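Local coordinates for uncharacterized protein (Legionella pneumophila subsp. pneumophila, PDB 5T2X) that is of unknown function but belongs to the DUF5630 family and folds as a single, mostly helical chain without strands, at residues Leu41-Thr44 / Thr45-Tyr49; Ser92-Val95 / Lys96-Phe100; Leu201-Ala204 / Arg205-Glu209; Asn219-Gly223 / Lys224-His228. All blocks are in the same frame, centred on the assembly; numbering follows the deposited sequence.

Contact 1. Residues Leu41-Thr44 / Thr45-Tyr49; sequences LDLT and TLIKY
Asp-42 is the N-cap of helix 43-52 and turns its carboxylate back onto Thr-45. OD1 of Asp-42 accepts a hydrogen bond from Thr-45 OG1 at 2.8 Å, met on the syn side but 26° out of the carboxylate plane, while Asp-42 OD2 accepts a weak, long bond from Thr-45 N (3.5 Å). CG of Asp-42 sits between its own N and carbonyl carbon (chi1 50°), which folds the carboxylate over the first turn. Its carbonyl is used too: Leu-46 N donates to Asp-42 O at 2.9 Å, and Ile-47 N and Lys-48 N continue the i to i+4 series to Leu-43 O and Thr-44 O. Two polar ends have partners on other helices: Thr-44 OG1 with Tyr-99 OH, Lys-48 NZ with Glu-15 in a salt bridge. Below the cap, Leu-41 CD1 reaches Tyr-49 CD2 at 3.7 Å, crossing at about a right angle, and Thr-45 CG2 stands over one face of that ring, 3.5 Å above its plane and offset toward the rim. The chemistry implies a helix start where Asp-42 serves Thr-45 N weakly by side chain and Leu-46 N by carbonyl, its positive dipole end probably favouring the charged carboxylate.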
loop_
_atom_site.group_PDB
_atom_site.type_symbol
_atom_site.label_atom_id
_atom_site.label_comp_id
_atom_site.label_asym_id
_atom_site.label_seq_id
_atom_site.Cartn_x
_atom_site.Cartn_y
_atom_site.Cartn_z
ATOM N N LEU A 41 1.315 -13.322 -22.485
ATOM C CA LEU A 41 2.062 -12.076 -22.431
ATOM C C LEU A 41 2.921 -12.002 -21.175
ATOM O O LEU A 41 2.592 -12.570 -20.131
ATOM C CB LEU A 41 1.111 -10.880 -22.465
ATOM C CG LEU A 41 0.270 -10.669 -23.722
ATOM C CD1 LEU A 41 -0.664 -9.486 -23.526
ATOM C CD2 LEU A 41 1.166 -10.456 -24.929
ATOM N N ASP A 42 4.038 -11.291 -21.290
ATOM C CA ASP A 42 4.782 -10.896 -20.108
ATOM C C ASP A 42 4.007 -9.825 -19.348
ATOM O O ASP A 42 3.172 -9.110 -19.908
ATOM C CB ASP A 42 6.170 -10.382 -20.490
ATOM C CG ASP A 42 6.121 -9.335 -21.585
ATOM O OD1 ASP A 42 5.444 -9.572 -22.608
ATOM O OD2 ASP A 42 6.750 -8.270 -21.419
ATOM N N LEU A 43 4.292 -9.723 -18.048
ATOM C CA LEU A 43 3.545 -8.796 -17.205
ATOM C C LEU A 43 3.686 -7.357 -17.686
ATOM O O LEU A 43 2.736 -6.574 -17.578
ATOM C CB LEU A 43 3.997 -8.925 -15.748
ATOM C CG LEU A 43 3.197 -8.126 -14.717
ATOM C CD1 LEU A 43 1.707 -8.385 -14.873
ATOM C CD2 LEU A 43 3.652 -8.472 -13.309
ATOM N N THR A 44 4.853 -6.992 -18.226
ATOM C CA THR A 44 5.041 -5.635 -18.731
ATOM C C THR A 44 4.075 -5.337 -19.869
ATOM O O THR A 44 3.431 -4.283 -19.895
ATOM C CB THR A 44 6.486 -5.436 -19.191
ATOM O OG1 THR A 44 7.376 -5.605 -18.080
ATOM C CG2 THR A 44 6.667 -4.037 -19.771
ATOM N N THR A 45 3.951 -6.268 -20.818
ATOM C CA THR A 45 3.075 -6.042 -21.962
ATOM C C THR A 45 1.607 -6.137 -21.564
ATOM O O THR A 45 0.775 -5.368 -22.060
ATOM C CB THR A 45 3.401 -7.042 -23.070
ATOM O OG1 THR A 45 4.803 -6.990 -23.362
ATOM C CG2 THR A 45 2.619 -6.716 -24.333
ATOM N N LEU A 46 1.273 -7.071 -20.668
ATOM C CA LEU A 46 -0.105 -7.198 -20.202
ATOM C C LEU A 46 -0.586 -5.907 -19.551
ATOM O O LEU A 46 -1.665 -5.398 -19.873
ATOM C CB LEU A 46 -0.224 -8.367 -19.224
ATOM C CG LEU A 46 -1.552 -8.479 -18.464
ATOM C CD1 LEU A 46 -2.709 -8.754 -19.415
ATOM C CD2 LEU A 46 -1.476 -9.550 -17.385
ATOM N N ILE A 47 0.210 -5.362 -18.628
ATOM C CA ILE A 47 -0.168 -4.119 -17.961
ATOM C C ILE A 47 -0.256 -2.980 -18.968
ATOM O O ILE A 47 -1.173 -2.151 -18.914
ATOM C CB ILE A 47 0.825 -3.804 -16.827
ATOM C CG1 ILE A 47 0.716 -4.858 -15.724
ATOM C CG2 ILE A 47 0.582 -2.411 -16.271
ATOM C CD1 ILE A 47 1.664 -4.634 -14.573
ATOM N N LYS A 48 0.687 -2.931 -19.909
ATOM C CA LYS A 48 0.670 -1.882 -20.922
ATOM C C LYS A 48 -0.572 -1.968 -21.802
ATOM O O LYS A 48 -1.081 -0.936 -22.254
ATOM C CB LYS A 48 1.941 -1.961 -21.765
ATOM C CG LYS A 48 2.082 -0.871 -22.807
ATOM C CD LYS A 48 3.524 -0.761 -23.264
ATOM C CE LYS A 48 3.615 -0.101 -24.620
ATOM N NZ LYS A 48 2.903 -0.918 -25.640
ATOM N N TYR A 49 -1.078 -3.178 -22.050
ATOM C CA TYR A 49 -2.296 -3.309 -22.845
ATOM C C TYR A 49 -3.512 -2.795 -22.084
ATOM O O TYR A 49 -4.394 -2.159 -22.674
ATOM C CB TYR A 49 -2.509 -4.764 -23.267
ATOM C CG TYR A 49 -1.666 -5.209 -24.443
ATOM C CD1 TYR A 49 -0.633 -4.416 -24.927
ATOM C CD2 TYR A 49 -1.914 -6.420 -25.076
ATOM C CE1 TYR A 49 0.138 -4.824 -26.004
ATOM C CE2 TYR A 49 -1.152 -6.835 -26.154
ATOM C CZ TYR A 49 -0.128 -6.034 -26.613
ATOM O OH TYR A 49 0.631 -6.446 -27.684
#

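Contact 2. Residues Ser92-Val95 / Lys96-Phe100; sequences SQLV and KGIYF
Ser-92 to Phe-100 form regular alpha-helix inside helix 91-111, and the backbone joins the two segments by four successive i to i+4 bonds. Lys-96 N to Ser-92 O is the shortest at 2.8 Å and nearly straight at the hydrogen (168°); Gly-97 N, Ile-98 N and Tyr-99 N donate to Gln-93 O, Leu-94 O and Val-95 O. This is one helix of an all-helical fold, and its sides face different neighbours. Leu-94 and Ile-98, one turn apart, lie side by side and point the same way, touching through their CD1 methyls at 3.8 Å. With CG1 set anti to the carbonyl carbon (chi1 -67°), Ile-98 runs back along the helix, bringing CG1 to 3.2 Å from Leu-94 O. Val-95 and Leu-94 meet Leu-73 of helix 66-76, whereas Phe-100 packs against Phe-122 of helix 117-128 and the Tyr-99 hydroxyl has Thr-44 as partner. On a further side the Lys-96 chain, extended beyond CG, passes over the carbonyl of Ser-92, with CG 3.2 Å from Ser-92 O. Glu-61 binds Ser-92 OG and forms a long, weak ion pair with Lys-96. A water also bridges the two side chains, donating to Ser-92 OG at 3.0 Å and accepting from Lys-96 NZ at 3.1 Å.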
loop_
_atom_site.group_PDB
_atom_site.type_symbol
_atom_site.label_atom_id
_atom_site.label_comp_id
_atom_site.label_asym_id
_atom_site.label_seq_id
_atom_site.Cartn_x
_atom_site.Cartn_y
_atom_site.Cartn_z
ATOM N N SER A 92 -5.511 -7.572 -9.263
ATOM C CA SER A 92 -4.804 -6.808 -10.287
ATOM C C SER A 92 -4.124 -5.587 -9.681
ATOM O O SER A 92 -2.992 -5.252 -10.051
ATOM C CB SER A 92 -5.762 -6.389 -11.401
ATOM O OG SER A 92 -6.622 -5.347 -10.974
ATOM N N GLN A 93 -4.801 -4.912 -8.750
ATOM C CA GLN A 93 -4.171 -3.809 -8.033
ATOM C C GLN A 93 -2.948 -4.286 -7.264
ATOM O O GLN A 93 -1.938 -3.575 -7.183
ATOM C CB GLN A 93 -5.178 -3.158 -7.087
ATOM C CG GLN A 93 -6.324 -2.461 -7.796
ATOM C CD GLN A 93 -7.342 -1.896 -6.830
ATOM O OE1 GLN A 93 -7.777 -2.577 -5.902
ATOM N NE2 GLN A 93 -7.722 -0.642 -7.039
ATOM N N LEU A 94 -3.016 -5.492 -6.697
ATOM C CA LEU A 94 -1.870 -6.032 -5.976
ATOM C C LEU A 94 -0.708 -6.314 -6.919
ATOM O O LEU A 94 0.441 -5.974 -6.614
ATOM C CB LEU A 94 -2.278 -7.299 -5.226
ATOM C CG LEU A 94 -1.176 -8.017 -4.446
ATOM C CD1 LEU A 94 -0.584 -7.106 -3.383
ATOM C CD2 LEU A 94 -1.711 -9.297 -3.824
ATOM N N VAL A 95 -0.988 -6.922 -8.074
ATOM C CA VAL A 95 0.076 -7.288 -9.005
ATOM C C VAL A 95 0.665 -6.046 -9.663
ATOM O O VAL A 95 1.890 -5.897 -9.757
ATOM C CB VAL A 95 -0.448 -8.288 -10.050
ATOM C CG1 VAL A 95 0.590 -8.512 -11.136
ATOM C CG2 VAL A 95 -0.811 -9.604 -9.384
ATOM N N LYS A 96 -0.194 -5.139 -10.136
ATOM C CA LYS A 96 0.302 -3.908 -10.743
ATOM C C LYS A 96 1.092 -3.081 -9.739
ATOM O O LYS A 96 2.130 -2.501 -10.080
ATOM C CB LYS A 96 -0.856 -3.088 -11.309
ATOM C CG LYS A 96 -1.578 -3.721 -12.482
ATOM C CD LYS A 96 -2.744 -2.845 -12.908
ATOM C CE LYS A 96 -3.580 -3.502 -13.988
ATOM N NZ LYS A 96 -4.781 -2.681 -14.307
ATOM N N GLY A 97 0.616 -3.015 -8.494
ATOM C CA GLY A 97 1.332 -2.261 -7.478
ATOM C C GLY A 97 2.708 -2.829 -7.192
ATOM O O GLY A 97 3.675 -2.082 -7.024
ATOM N N ILE A 98 2.816 -4.157 -7.138
ATOM C CA ILE A 98 4.114 -4.790 -6.929
ATOM C C ILE A 98 5.017 -4.564 -8.133
ATOM O O ILE A 98 6.211 -4.272 -7.987
ATOM C CB ILE A 98 3.934 -6.289 -6.629
ATOM C CG1 ILE A 98 3.251 -6.486 -5.277
ATOM C CG2 ILE A 98 5.274 -7.013 -6.666
ATOM C CD1 ILE A 98 2.777 -7.906 -5.044
ATOM N N TYR A 99 4.464 -4.688 -9.343
ATOM C CA TYR A 99 5.268 -4.522 -10.549
ATOM C C TYR A 99 5.811 -3.101 -10.658
ATOM O O TYR A 99 7.012 -2.897 -10.872
ATOM C CB TYR A 99 4.445 -4.879 -11.786
ATOM C CG TYR A 99 5.105 -4.469 -13.083
ATOM C CD1 TYR A 99 6.084 -5.262 -13.668
ATOM C CD2 TYR A 99 4.757 -3.281 -13.718
ATOM C CE1 TYR A 99 6.696 -4.885 -14.851
ATOM C CE2 TYR A 99 5.361 -2.898 -14.899
ATOM C CZ TYR A 99 6.330 -3.703 -15.461
ATOM O OH TYR A 99 6.932 -3.322 -16.637
ATOM N N PHE A 100 4.933 -2.105 -10.523
ATOM C CA PHE A 100 5.370 -0.717 -10.636
ATOM C C PHE A 100 6.366 -0.352 -9.545
ATOM O O PHE A 100 7.279 0.447 -9.781
ATOM C CB PHE A 100 4.163 0.220 -10.596
ATOM C CG PHE A 100 3.350 0.220 -11.860
ATOM C CD1 PHE A 100 3.971 0.192 -13.099
ATOM C CD2 PHE A 100 1.965 0.243 -11.812
ATOM C CE1 PHE A 100 3.226 0.193 -14.264
ATOM C CE2 PHE A 100 1.214 0.242 -12.973
ATOM C CZ PHE A 100 1.845 0.217 -14.201
HETATM O O HOH W 1 -5.701 -2.552 -11.343
#

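Contact 3. Residues Leu201-Ala204 / Arg205-Glu209; sequences LLIA and RKLSE
In the last turns of helix 191-207, an alpha-helix packed in an all-helical fold, Ile-203 and Leu-207 make an i, i+4 apolar pair, lying side by side and pointing the same way, with Ile-203 CG2 3.9 Å from Leu-207 CD1. In Leu-207, CG is anti to the carbonyl carbon (chi1 -63°), which turns the branch back along the helix and sets CG 3.2 Å from Ile-203 O. Beneath this pair run the alpha-helical bonds: Lys-206 N to Leu-202 O at 3.0 Å, Arg-205 N to Leu-201 O, and Leu-207 N to Ile-203 O, the last markedly bent at the hydrogen (131°). Three helices contribute to the next shell. Ile-203 and Ala-204 meet Tyr-173 of helix 169-185, Leu-202 and Leu-207 touch helix 252-272, and the extended Arg-205 reaches helix 237-248, where NH1 forms a salt bridge with Asp-238. The carbonyl of Ala-204 takes a hydrogen bond from Thr-170 OG1. At Ser-208 the chain folds back on Arg-205, whose O accepts two bonds, from Ser-208 N at 3.1 Å and from Ser-208 OG in the carbonyl plane on a lone pair, at a notably short 2.5 Å to be read with caution.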
loop_
_atom_site.group_PDB
_atom_site.type_symbol
_atom_site.label_atom_id
_atom_site.label_comp_id
_atom_site.label_asym_id
_atom_site.label_seq_id
_atom_site.Cartn_x
_atom_site.Cartn_y
_atom_site.Cartn_z
ATOM N N LEU A 201 -1.872 4.005 16.450
ATOM C CA LEU A 201 -1.176 2.868 17.044
ATOM C C LEU A 201 -2.157 1.914 17.714
ATOM O O LEU A 201 -2.014 0.690 17.604
ATOM C CB LEU A 201 -0.132 3.359 18.046
ATOM C CG LEU A 201 0.670 2.291 18.793
ATOM C CD1 LEU A 201 1.390 1.375 17.818
ATOM C CD2 LEU A 201 1.658 2.946 19.745
ATOM N N LEU A 202 -3.163 2.454 18.407
ATOM C CA LEU A 202 -4.163 1.602 19.041
ATOM C C LEU A 202 -5.001 0.865 18.003
ATOM O O LEU A 202 -5.298 -0.324 18.168
ATOM C CB LEU A 202 -5.056 2.433 19.963
ATOM C CG LEU A 202 -4.372 3.087 21.167
ATOM C CD1 LEU A 202 -5.356 3.938 21.955
ATOM C CD2 LEU A 202 -3.738 2.036 22.060
ATOM N N ILE A 203 -5.390 1.553 16.926
ATOM C CA ILE A 203 -6.163 0.904 15.871
ATOM C C ILE A 203 -5.355 -0.216 15.231
ATOM O O ILE A 203 -5.888 -1.289 14.925
ATOM C CB ILE A 203 -6.624 1.940 14.829
ATOM C CG1 ILE A 203 -7.571 2.956 15.469
ATOM C CG2 ILE A 203 -7.305 1.253 13.655
ATOM C CD1 ILE A 203 -7.972 4.083 14.541
ATOM N N ALA A 204 -4.053 0.010 15.032
ATOM C CA ALA A 204 -3.205 -1.021 14.442
ATOM C C ALA A 204 -3.178 -2.275 15.307
ATOM O O ALA A 204 -3.139 -3.396 14.787
ATOM C CB ALA A 204 -1.790 -0.480 14.236
ATOM N N ARG A 205 -3.205 -2.108 16.630
ATOM C CA ARG A 205 -3.222 -3.270 17.510
ATOM C C ARG A 205 -4.577 -3.966 17.475
ATOM O O ARG A 205 -4.647 -5.198 17.399
ATOM C CB ARG A 205 -2.867 -2.854 18.936
ATOM C CG ARG A 205 -2.639 -4.023 19.878
ATOM C CD ARG A 205 -2.281 -3.541 21.273
ATOM N NE ARG A 205 -1.833 -4.635 22.130
ATOM C CZ ARG A 205 -1.484 -4.492 23.405
ATOM N NH1 ARG A 205 -1.533 -3.297 23.980
ATOM N NH2 ARG A 205 -1.087 -5.546 24.106
ATOM N N LYS A 206 -5.664 -3.189 17.514
ATOM C CA LYS A 206 -7.009 -3.754 17.502
ATOM C C LYS A 206 -7.343 -4.453 16.190
ATOM O O LYS A 206 -8.303 -5.228 16.144
ATOM C CB LYS A 206 -8.034 -2.655 17.784
ATOM C CG LYS A 206 -7.890 -2.041 19.165
ATOM C CD LYS A 206 -8.837 -0.873 19.374
ATOM C CE LYS A 206 -8.671 -0.299 20.771
ATOM N NZ LYS A 206 -8.912 -1.334 21.817
ATOM N N LEU A 207 -6.585 -4.196 15.126
ATOM C CA LEU A 207 -6.778 -4.885 13.858
ATOM C C LEU A 207 -5.814 -6.044 13.659
ATOM O O LEU A 207 -6.014 -6.840 12.738
ATOM C CB LEU A 207 -6.629 -3.902 12.688
ATOM C CG LEU A 207 -7.621 -2.741 12.593
ATOM C CD1 LEU A 207 -7.304 -1.872 11.386
ATOM C CD2 LEU A 207 -9.050 -3.251 12.527
ATOM N N SER A 208 -4.791 -6.168 14.508
ATOM C CA SER A 208 -3.707 -7.117 14.282
ATOM C C SER A 208 -4.147 -8.574 14.343
ATOM O O SER A 208 -3.371 -9.449 13.944
ATOM C CB SER A 208 -2.588 -6.875 15.298
ATOM O OG SER A 208 -3.069 -7.010 16.624
ATOM N N GLU A 209 -5.357 -8.860 14.824
ATOM C CA GLU A 209 -5.822 -10.237 14.935
ATOM C C GLU A 209 -6.611 -10.708 13.722
ATOM O O GLU A 209 -6.770 -11.920 13.538
ATOM C CB GLU A 209 -6.690 -10.406 16.188
ATOM C CG GLU A 209 -6.003 -10.045 17.501
ATOM C CD GLU A 209 -5.135 -11.165 18.050
ATOM O OE1 GLU A 209 -4.571 -11.943 17.253
ATOM O OE2 GLU A 209 -5.019 -11.269 19.290
#

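Contact 4. Residues Asn219-Gly223 / Lys224-His228; sequences NAYFG and KGLIH
Tyr-221 and Lys-224 are the ends of a type I' beta turn that follows helix 211-220, closed by a bond from Lys-224 N to Tyr-221 O at 3.1 Å. The hydrogen points well at the oxygen (161°), yet the donor stands above the carbonyl plane, 55° out of it and not on a lone pair. The helix itself ends in a Schellman motif with Phe-222, at positive phi, as its C-prime residue; Gly-223 N returns to Asn-218 O, and Phe-222 N makes a weak bond to Asn-219 O.

The closer packing lies on the Tyr-221 side. Its CG is anti to the carbonyl carbon, which swings the ring beneath the returning chain: CB and CD2 each come to 3.6 Å from Gly-225 O, and Leu-226 CA approaches CD2 of Tyr-221 at 4.2 Å. Ala-220 CB lies 4.0 Å above one face, over the ring centre. Tyr-221 and Leu-226 both rest on Leu-174 of helix 169-185, although their own side chains meet only loosely, CE2 of Tyr-221 to CG of Leu-226 at 4.5 Å.

The other side is exposed. Gly-223 has a positive phi, as the turn requires, and Lys-224 bends at chi3 so that CE passes 3.7 Å from Tyr-221 O. Phe-222 leads away from the returning chain, its ring meeting that of Tyr-133 with planes about 15° apart. The turn is thus closed by one backbone bond, beside the Schellman bonds, and is built on residues at positive phi, while the ring of Tyr-221 packs obliquely on Gly-225 O and loosely on Leu-226.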
loop_
_atom_site.group_PDB
_atom_site.type_symbol
_atom_site.label_atom_id
_atom_site.label_comp_id
_atom_site.label_asym_id
_atom_site.label_seq_id
_atom_site.Cartn_x
_atom_site.Cartn_y
_atom_site.Cartn_z
ATOM N N ASN A 219 2.685 -9.329 3.789
ATOM C CA ASN A 219 3.156 -8.639 2.592
ATOM C C ASN A 219 4.031 -7.443 2.938
ATOM O O ASN A 219 5.076 -7.230 2.311
ATOM C CB ASN A 219 1.967 -8.191 1.740
ATOM C CG ASN A 219 1.186 -9.353 1.167
ATOM O OD1 ASN A 219 1.377 -10.501 1.566
ATOM N ND2 ASN A 219 0.295 -9.059 0.227
ATOM N N ALA A 220 3.624 -6.649 3.932
ATOM C CA ALA A 220 4.296 -5.379 4.191
ATOM C C ALA A 220 5.732 -5.585 4.656
ATOM O O ALA A 220 6.627 -4.818 4.283
ATOM C CB ALA A 220 3.513 -4.574 5.224
ATOM N N TYR A 221 5.973 -6.610 5.469
ATOM C CA TYR A 221 7.294 -6.854 6.030
ATOM C C TYR A 221 7.955 -8.095 5.447
ATOM O O TYR A 221 8.944 -8.580 6.006
ATOM C CB TYR A 221 7.201 -6.951 7.554
ATOM C CG TYR A 221 6.372 -5.836 8.151
ATOM C CD1 TYR A 221 6.733 -4.507 7.974
ATOM C CD2 TYR A 221 5.219 -6.111 8.875
ATOM C CE1 TYR A 221 5.974 -3.482 8.507
ATOM C CE2 TYR A 221 4.454 -5.091 9.414
ATOM C CZ TYR A 221 4.836 -3.779 9.226
ATOM O OH TYR A 221 4.079 -2.760 9.758
ATOM N N PHE A 222 7.429 -8.614 4.334
ATOM C CA PHE A 222 8.031 -9.734 3.610
ATOM C C PHE A 222 8.186 -10.963 4.504
ATOM O O PHE A 222 9.212 -11.645 4.484
ATOM C CB PHE A 222 9.373 -9.332 2.993
ATOM C CG PHE A 222 9.303 -8.079 2.163
ATOM C CD1 PHE A 222 8.807 -8.116 0.869
ATOM C CD2 PHE A 222 9.730 -6.866 2.678
ATOM C CE1 PHE A 222 8.738 -6.965 0.105
ATOM C CE2 PHE A 222 9.665 -5.713 1.919
ATOM C CZ PHE A 222 9.169 -5.762 0.631
ATOM N N GLY A 223 7.154 -11.244 5.298
ATOM C CA GLY A 223 7.135 -12.414 6.149
ATOM C C GLY A 223 8.030 -12.357 7.366
ATOM O O GLY A 223 8.064 -13.327 8.132
ATOM N N LYS A 224 8.755 -11.260 7.579
ATOM C CA LYS A 224 9.681 -11.143 8.697
ATOM C C LYS A 224 9.011 -10.672 9.982
ATOM O O LYS A 224 9.709 -10.393 10.962
ATOM C CB LYS A 224 10.837 -10.206 8.329
ATOM C CG LYS A 224 11.924 -10.879 7.504
ATOM C CD LYS A 224 13.064 -9.927 7.178
ATOM C CE LYS A 224 12.627 -8.852 6.197
ATOM N NZ LYS A 224 13.767 -7.990 5.775
ATOM N N GLY A 225 7.685 -10.576 10.003
ATOM C CA GLY A 225 6.963 -10.277 11.220
ATOM C C GLY A 225 6.900 -8.793 11.539
ATOM O O GLY A 225 7.578 -7.954 10.945
ATOM N N LEU A 226 6.058 -8.475 12.523
ATOM C CA LEU A 226 5.830 -7.091 12.919
ATOM C C LEU A 226 6.960 -6.527 13.775
ATOM O O LEU A 226 7.104 -5.302 13.857
ATOM C CB LEU A 226 4.497 -6.985 13.665
ATOM C CG LEU A 226 3.882 -5.597 13.845
ATOM C CD1 LEU A 226 2.395 -5.640 13.541
ATOM C CD2 LEU A 226 4.124 -5.080 15.254
ATOM N N ILE A 227 7.765 -7.385 14.401
ATOM C CA ILE A 227 8.862 -6.907 15.238
ATOM C C ILE A 227 10.069 -6.530 14.387
ATOM O O ILE A 227 10.699 -5.489 14.609
ATOM C CB ILE A 227 9.223 -7.962 16.302
ATOM C CG1 ILE A 227 8.313 -7.833 17.529
ATOM C CG2 ILE A 227 10.684 -7.836 16.715
ATOM C CD1 ILE A 227 6.896 -8.327 17.322
ATOM N N HIS A 228 10.407 -7.357 13.397
ATOM C CA HIS A 228 11.548 -7.085 12.531
ATOM C C HIS A 228 11.159 -6.155 11.387
ATOM O O HIS A 228 11.724 -6.239 10.291
ATOM C CB HIS A 228 12.127 -8.393 11.986
#

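How the contacts relate
Every contact is local, so each closes a helical turn or a tight turn; the four follow in series, none nesting or crossing. From the N terminus, contact 1 starts helix 43-52 and contact 2 lies in helix 91-111. These two pack together, Ile-47 CG2 lying 3.6 Å from Phe-100 CZ and Leu-43 CD2 3.8 Å from Val-95 CG1. Contact 3 lies in the last turns of helix 191-207, and contact 4 leaves the next helix, 211-220; their nearest atoms are about 5 Å apart. Contacts 2 and 4 merely brush, Leu-94 CD1 lying 4.2 Å from Asn-219 ND2. Contacts 1 and 3 lie on opposite sides of the chain's centre, their centres about 37 Å apart.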